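Local coordinates for SusD superfamily protein (Parabacteroides distasonis, PDB 3OTN) that is a putative outer-membrane protein of the SusD family, probably involved in binding nutrients such as carbohydrates, at residues K454-T457 against E458-L462. Residues are numbered along the deposited sequence; the frame is centred on the assembly and turned at random. Where two conformers were deposited one is given.
Sequences KVYT and ETQLL
The ring of Tyr-456 is met obliquely by CG of Gln-460, while Tyr-448 makes an edge-to-face contact with it and the ring of Phe-445 meets it at about 60°. The other flat group, the Gln-460 amide, receives both its donors at OE1: Thr-457 N at 2.7 Å in a nearly straight bond (162° at the hydrogen), and Thr-457 OG1 at 2.9 Å. Both donors lie slightly off the carbonyl plane. A bend at chi2 (70°) folds the glutamine back to this position, a reach its length and amide oxygen suit. Threonine fits because its hydroxyl works twice: OG1, set between its own backbone N and carbonyl carbon, also accepts Thr-459 N at 3.2 Å, forming an ST turn. The backbone closes over the same residues, Gln-460 N bonding to Thr-457 O at 3.2 Å as the 3-10 turn of 459-461 begins. With an alanine in place of Gln-460, Thr-457 N and the Thr-457 hydroxyl would probably both lose their acceptor. This turn lies at the surface, in the loop leading from strand 442-444 to helix 467-472; tyrosine suits buried position Tyr-456, its ring packing against Phe-445 and Tyr-448 while its terminal OH bonds to Met-51 O, and Leu-461 packs on Phe-445, just beyond that strand.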
ATOM      1  N   LYS A 454     -12.262 -22.431   1.173  1.00 33.97           N
ATOM      2  CA  LYS A 454     -12.332 -21.837   2.534  1.00 33.31           C
ATOM      3  C   LYS A 454     -13.327 -20.690   2.566  1.00 31.82           C
ATOM      4  O   LYS A 454     -13.416 -19.936   1.598  1.00 32.70           O
ATOM      5  CB  LYS A 454     -10.944 -21.348   2.974  1.00 28.17           C
ATOM      6  CG  LYS A 454      -9.861 -22.436   2.904  1.00 36.00           C
ATOM      7  CD  LYS A 454     -10.170 -23.634   3.814  1.00 40.02           C
ATOM      8  CE  LYS A 454      -9.049 -24.668   3.733  1.00 54.32           C
ATOM      9  NZ  LYS A 454      -9.489 -26.021   4.189  1.00 58.38           N
ATOM     10  N   VAL A 455     -14.030 -20.529   3.690  1.00 29.46           N
ATOM     11  CA  VAL A 455     -15.073 -19.512   3.802  1.00 30.29           C
ATOM     12  C   VAL A 455     -14.668 -18.433   4.803  1.00 26.78           C
ATOM     13  O   VAL A 455     -14.323 -18.736   5.948  1.00 28.54           O
ATOM     14  CB  VAL A 455     -16.454 -20.146   4.175  1.00 34.00           C
ATOM     15  CG1 VAL A 455     -17.500 -19.053   4.346  1.00 30.02           C
ATOM     16  CG2 VAL A 455     -16.904 -21.168   3.087  1.00 32.90           C
ATOM     17  N   TYR A 456     -14.686 -17.170   4.372  1.00 25.43           N
ATOM     18  CA  TYR A 456     -14.304 -16.053   5.235  1.00 23.02           C
ATOM     19  C   TYR A 456     -15.394 -15.781   6.265  1.00 24.95           C
ATOM     20  O   TYR A 456     -16.592 -15.888   5.961  1.00 23.47           O
ATOM     21  CB  TYR A 456     -14.009 -14.796   4.414  1.00 26.15           C
ATOM     22  CG  TYR A 456     -12.690 -14.812   3.636  1.00 25.54           C
ATOM     23  CD1 TYR A 456     -12.003 -15.999   3.369  1.00 35.26           C
ATOM     24  CD2 TYR A 456     -12.151 -13.643   3.128  1.00 25.52           C
ATOM     25  CE1 TYR A 456     -10.817 -15.998   2.641  1.00 34.04           C
ATOM     26  CE2 TYR A 456     -10.957 -13.635   2.383  1.00 24.61           C
ATOM     27  CZ  TYR A 456     -10.310 -14.816   2.130  1.00 32.31           C
ATOM     28  OH  TYR A 456      -9.163 -14.836   1.394  1.00 32.00           O
ATOM     29  N   THR A 457     -14.958 -15.482   7.487  1.00 23.04           N
ATOM     30  CA  THR A 457     -15.813 -15.134   8.595  1.00 22.75           C
ATOM     31  C   THR A 457     -15.412 -13.768   9.151  1.00 23.84           C
ATOM     32  O   THR A 457     -14.482 -13.110   8.633  1.00 27.31           O
ATOM     33  CB  THR A 457     -15.696 -16.191   9.704  1.00 24.07           C
ATOM     34  OG1 THR A 457     -14.431 -16.067  10.389  1.00 22.86           O
ATOM     35  CG2 THR A 457     -15.883 -17.631   9.137  1.00 26.86           C
ATOM     36  N   GLU A 458     -16.079 -13.344  10.226  1.00 25.32           N
ATOM     37  CA  GLU A 458     -15.734 -12.110  10.941  0.50 26.74           C
ATOM     38  C   GLU A 458     -14.241 -12.071  11.364  1.00 24.05           C
ATOM     39  O   GLU A 458     -13.603 -11.000  11.390  1.00 23.12           O
ATOM     40  CB  GLU A 458     -16.659 -11.931  12.162  0.50 28.59           C
ATOM     41  CG  GLU A 458     -18.156 -11.682  11.847  0.50 32.59           C
ATOM     42  CD  GLU A 458     -19.018 -12.948  11.596  0.50 32.39           C
ATOM     43  OE1 GLU A 458     -18.508 -14.101  11.499  0.50 25.86           O
ATOM     44  OE2 GLU A 458     -20.239 -12.756  11.476  0.50 30.09           O
ATOM     45  N   THR A 459     -13.685 -13.233  11.697  1.00 24.40           N
ATOM     46  CA  THR A 459     -12.270 -13.355  12.093  1.00 21.05           C
ATOM     47  C   THR A 459     -11.284 -12.748  11.095  1.00 24.02           C
ATOM     48  O   THR A 459     -10.354 -12.028  11.494  1.00 20.91           O
ATOM     49  CB  THR A 459     -11.916 -14.833  12.336  1.00 23.08           C
ATOM     50  OG1 THR A 459     -12.807 -15.352  13.321  1.00 22.73           O
ATOM     51  CG2 THR A 459     -10.472 -15.019  12.793  1.00 19.85           C
ATOM     52  N   GLN A 460     -11.529 -12.996   9.805  1.00 23.88           N
ATOM     53  CA  GLN A 460     -10.608 -12.592   8.737  1.00 24.56           C
ATOM     54  C   GLN A 460     -10.632 -11.079   8.461  1.00 25.25           C
ATOM     55  O   GLN A 460      -9.764 -10.586   7.750  1.00 21.42           O
ATOM     56  CB  GLN A 460     -10.879 -13.360   7.449  1.00 20.30           C
ATOM     57  CG  GLN A 460     -10.386 -14.813   7.434  1.00 24.23           C
ATOM     58  CD  GLN A 460     -11.171 -15.745   8.339  1.00 25.26           C
ATOM     59  OE1 GLN A 460     -12.409 -15.687   8.409  1.00 24.17           O
ATOM     60  NE2 GLN A 460     -10.453 -16.629   9.026  1.00 23.08           N
ATOM     61  N   LEU A 461     -11.604 -10.354   9.035  1.00 22.42           N
ATOM     62  CA  LEU A 461     -11.630  -8.881   8.938  1.00 22.26           C
ATOM     63  C   LEU A 461     -10.403  -8.167   9.553  1.00 22.49           C
ATOM     64  O   LEU A 461     -10.117  -7.014   9.200  1.00 22.00           O
ATOM     65  CB  LEU A 461     -12.899  -8.325   9.596  1.00 23.08           C
ATOM     66  CG  LEU A 461     -14.243  -8.657   8.919  1.00 24.09           C
ATOM     67  CD1 LEU A 461     -15.406  -8.259   9.834  1.00 22.10           C
ATOM     68  CD2 LEU A 461     -14.352  -8.011   7.558  1.00 25.91           C
ATOM     69  N   LEU A 462      -9.712  -8.832  10.482  1.00 20.15           N
ATOM     70  CA  LEU A 462      -8.503  -8.289  11.097  1.00 20.11           C
ATOM     71  C   LEU A 462      -7.431  -9.362  11.184  1.00 18.67           C
ATOM     72  O   LEU A 462      -7.730 -10.551  11.110  1.00 18.11           O
ATOM     73  CB  LEU A 462      -8.814  -7.772  12.509  1.00 21.31           C
ATOM     74  CG  LEU A 462      -9.744  -6.564  12.599  1.00 20.15           C
ATOM     75  CD1 LEU A 462     -10.147  -6.285  14.052  1.00 22.11           C
ATOM     76  CD2 LEU A 462      -9.126  -5.321  11.961  1.00 21.30           C
TER